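Local atomic coordinates of penicillin-binding protein PbpB (PDB entry 6KGU), a protein that builds cross-linked peptidoglycan for the mycobacterial cell wall and is inactivated by beta-lactam antibiotics such as aztreonam. Residues A235-D243 / D253-V261. Sequence-based numbering, arbitrary orientation.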
loop_
_atom_site.group_PDB
_atom_site.type_symbol
_atom_site.label_atom_id
_atom_site.label_comp_id
_atom_site.label_asym_id
_atom_site.label_seq_id
_atom_site.Cartn_x
_atom_site.Cartn_y
_atom_site.Cartn_z
ATOM N N ALA A 235 -1.713 -3.236 -9.149
ATOM C CA ALA A 235 -2.313 -4.403 -8.513
ATOM C C ALA A 235 -2.831 -3.985 -7.145
ATOM O O ALA A 235 -2.199 -3.177 -6.459
ATOM C CB ALA A 235 -1.315 -5.565 -8.360
ATOM N N MET A 236 -3.974 -4.545 -6.752
ATOM C CA MET A 236 -4.521 -4.310 -5.417
ATOM C C MET A 236 -5.251 -5.595 -5.053
ATOM O O MET A 236 -6.223 -5.961 -5.722
ATOM C CB MET A 236 -5.458 -3.092 -5.405
ATOM C CG MET A 236 -6.060 -2.738 -4.053
ATOM S SD MET A 236 -7.118 -1.252 -4.090
ATOM C CE MET A 236 -5.870 0.035 -3.953
ATOM N N ALA A 237 -4.775 -6.295 -4.033
ATOM C CA ALA A 237 -5.303 -7.622 -3.750
ATOM C C ALA A 237 -5.405 -7.880 -2.256
ATOM O O ALA A 237 -4.631 -7.351 -1.453
ATOM C CB ALA A 237 -4.439 -8.716 -4.384
ATOM N N ASN A 238 -6.374 -8.718 -1.899
ATOM C CA ASN A 238 -6.471 -9.284 -0.568
ATOM C C ASN A 238 -6.690 -10.780 -0.705
ATOM O O ASN A 238 -7.008 -11.278 -1.788
ATOM C CB ASN A 238 -7.599 -8.638 0.242
ATOM C CG ASN A 238 -8.827 -8.407 -0.592
ATOM O OD1 ASN A 238 -9.058 -7.295 -1.086
ATOM N ND2 ASN A 238 -9.624 -9.466 -0.781
ATOM N N ASP A 239 -6.491 -11.497 0.400
ATOM C CA ASP A 239 -6.775 -12.923 0.418
ATOM C C ASP A 239 -8.286 -13.147 0.456
ATOM O O ASP A 239 -9.064 -12.236 0.761
ATOM C CB ASP A 239 -6.128 -13.577 1.638
ATOM C CG ASP A 239 -6.829 -13.198 2.936
ATOM O OD1 ASP A 239 -6.734 -12.011 3.351
ATOM O OD2 ASP A 239 -7.461 -14.090 3.545
ATOM N N ASN A 240 -8.695 -14.381 0.147
ATOM C CA ASN A 240 -10.069 -14.830 0.395
ATOM C C ASN A 240 -11.091 -14.058 -0.449
ATOM O O ASN A 240 -12.224 -13.835 -0.007
ATOM C CB ASN A 240 -10.413 -14.710 1.887
ATOM C CG ASN A 240 -11.624 -15.546 2.289
ATOM O OD1 ASN A 240 -11.901 -16.581 1.681
ATOM N ND2 ASN A 240 -12.349 -15.094 3.318
ATOM N N THR A 241 -10.693 -13.635 -1.656
ATOM C CA THR A 241 -11.523 -12.754 -2.474
ATOM C C THR A 241 -12.711 -13.513 -3.048
ATOM O O THR A 241 -12.554 -14.599 -3.620
ATOM C CB THR A 241 -10.710 -12.159 -3.621
ATOM O OG1 THR A 241 -9.543 -11.501 -3.108
ATOM C CG2 THR A 241 -11.552 -11.155 -4.396
ATOM N N PHE A 242 -13.894 -12.910 -2.958
ATOM C CA PHE A 242 -15.101 -13.582 -3.410
ATOM C C PHE A 242 -15.121 -13.730 -4.933
ATOM O O PHE A 242 -14.328 -13.135 -5.672
ATOM C CB PHE A 242 -16.339 -12.827 -2.949
ATOM C CG PHE A 242 -16.718 -11.661 -3.831
ATOM C CD1 PHE A 242 -15.868 -10.570 -3.975
ATOM C CD2 PHE A 242 -17.937 -11.643 -4.485
ATOM C CE1 PHE A 242 -16.222 -9.477 -4.765
ATOM C CE2 PHE A 242 -18.295 -10.563 -5.272
ATOM C CZ PHE A 242 -17.431 -9.469 -5.406
ATOM N N ASP A 243 -16.070 -14.532 -5.400
ATOM C CA ASP A 243 -16.214 -14.777 -6.832
ATOM C C ASP A 243 -17.524 -14.172 -7.310
ATOM O O ASP A 243 -18.596 -14.740 -7.040
ATOM C CB ASP A 243 -16.176 -16.279 -7.121
ATOM C CG ASP A 243 -16.259 -16.601 -8.600
ATOM O OD1 ASP A 243 -16.500 -15.694 -9.435
ATOM O OD2 ASP A 243 -16.100 -17.788 -8.919
ATOM N N ASP A 253 -18.442 -16.491 3.932
ATOM C CA ASP A 253 -17.100 -16.771 4.418
ATOM C C ASP A 253 -16.013 -16.156 3.538
ATOM O O ASP A 253 -14.832 -16.394 3.781
ATOM C CB ASP A 253 -16.887 -18.278 4.567
ATOM C CG ASP A 253 -16.898 -19.026 3.234
ATOM O OD1 ASP A 253 -17.437 -18.509 2.234
ATOM O OD2 ASP A 253 -16.373 -20.154 3.194
ATOM N N LYS A 254 -16.384 -15.332 2.564
ATOM C CA LYS A 254 -15.441 -14.722 1.639
ATOM C C LYS A 254 -15.249 -13.251 1.987
ATOM O O LYS A 254 -16.031 -12.661 2.734
ATOM C CB LYS A 254 -15.936 -14.880 0.193
ATOM C CG LYS A 254 -15.799 -16.317 -0.331
ATOM C CD LYS A 254 -14.326 -16.548 -0.620
ATOM C CE LYS A 254 -13.912 -17.977 -0.601
ATOM N NZ LYS A 254 -12.424 -17.976 -0.793
ATOM N N GLN A 255 -14.183 -12.664 1.446
ATOM C CA GLN A 255 -13.973 -11.227 1.534
ATOM C C GLN A 255 -14.630 -10.573 0.326
ATOM O O GLN A 255 -14.231 -10.828 -0.820
ATOM C CB GLN A 255 -12.481 -10.891 1.609
ATOM C CG GLN A 255 -12.164 -9.398 1.478
ATOM C CD GLN A 255 -12.772 -8.571 2.599
ATOM O OE1 GLN A 255 -13.685 -7.763 2.376
ATOM N NE2 GLN A 255 -12.267 -8.771 3.812
ATOM N N LEU A 256 -15.668 -9.766 0.584
ATOM C CA LEU A 256 -16.448 -9.105 -0.450
ATOM C C LEU A 256 -15.984 -7.683 -0.734
ATOM O O LEU A 256 -16.394 -7.111 -1.747
ATOM C CB LEU A 256 -17.932 -9.059 -0.060
ATOM C CG LEU A 256 -18.588 -10.327 0.508
ATOM C CD1 LEU A 256 -20.097 -10.152 0.655
ATOM C CD2 LEU A 256 -18.276 -11.540 -0.326
ATOM N N GLY A 257 -15.178 -7.090 0.150
ATOM C CA GLY A 257 -14.839 -5.682 0.060
ATOM C C GLY A 257 -13.410 -5.462 -0.392
ATOM O O GLY A 257 -12.856 -6.265 -1.148
ATOM N N ASN A 258 -12.788 -4.384 0.066
ATOM C CA ASN A 258 -11.485 -3.965 -0.453
ATOM C C ASN A 258 -10.665 -3.375 0.687
ATOM O O ASN A 258 -10.447 -2.159 0.760
ATOM C CB ASN A 258 -11.678 -2.981 -1.613
ATOM C CG ASN A 258 -10.412 -2.761 -2.419
ATOM O OD1 ASN A 258 -9.478 -3.571 -2.385
ATOM N ND2 ASN A 258 -10.376 -1.655 -3.160
ATOM N N PRO A 259 -10.188 -4.229 1.605
ATOM C CA PRO A 259 -9.477 -3.742 2.807
ATOM C C PRO A 259 -8.294 -2.826 2.528
ATOM O O PRO A 259 -7.972 -1.986 3.376
ATOM C CB PRO A 259 -8.980 -5.038 3.475
ATOM C CG PRO A 259 -9.831 -6.118 2.941
ATOM C CD PRO A 259 -10.296 -5.698 1.563
ATOM N N ALA A 260 -7.605 -3.004 1.393
ATOM C CA ALA A 260 -6.476 -2.139 1.043
ATOM C C ALA A 260 -6.847 -0.659 1.072
ATOM O O ALA A 260 -5.973 0.198 1.273
ATOM C CB ALA A 260 -5.941 -2.495 -0.356
ATOM N N VAL A 261 -8.122 -0.332 0.853
ATOM C CA VAL A 261 -8.564 1.052 0.920
ATOM C C VAL A 261 -9.517 1.305 2.076
ATOM O O VAL A 261 -9.602 2.451 2.536
ATOM C CB VAL A 261 -9.208 1.523 -0.403
ATOM C CG1 VAL A 261 -8.228 1.394 -1.568
ATOM C CG2 VAL A 261 -10.534 0.781 -0.677
HETATM O O HOH W 1 -12.561 -8.915 -2.012
HETATM O O HOH W 2 -7.986 -4.937 -0.765
HETATM O O HOH W 3 -10.608 -16.877 -2.845
#
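T241 and Q255 form a single backbone bridge: Q255 N donates to N240 O at 2.7 Å, and F242 N donates to Q255 O at 3.0 Å. Residues 235-243 and 253-261 diverge from there toward M236 and A260.

N240 extends this pairing with its side chain. CG lies anti to the backbone N (chi1 -162°), and the amide reaches across to D253 and K254, just before Q255. N240 ND2 donates to D253 O at 2.8 Å, nearly straight and close to the amide plane. N240 OD1 accepts a hydrogen bond from K254 NZ at 2.9 Å. K254 bends at chi2 (-75°) and its amine comes back to N240 OD1, tilted from the carbonyl plane. A water links this amine to T241 O.

F242 CB packs on L256 CD2 at 3.5 Å, the side chains crossing at about a right angle.

Two waters bridge the parted backbones. One joins N238 ND2 to the carbonyls of Q255 and G257. The other donates to N238 OD1 and N258 OD1 and accepts from A260 N. N238 ND2 also donates to D239 O, which steadies the amide.

M236 meets A260 CB through CG and V261 CG1 through CE. The sulfur accepts a weak hydrogen bond from N258 ND2.

The contact lies in the transpeptidase domain, away from the acylation site. Strand 233-238 is an outer strand of the antiparallel sheet, paired with strand 220-227. N136 of helix 135-138 bonds N258 OD1, and helix 199-216 borders A237 and T241.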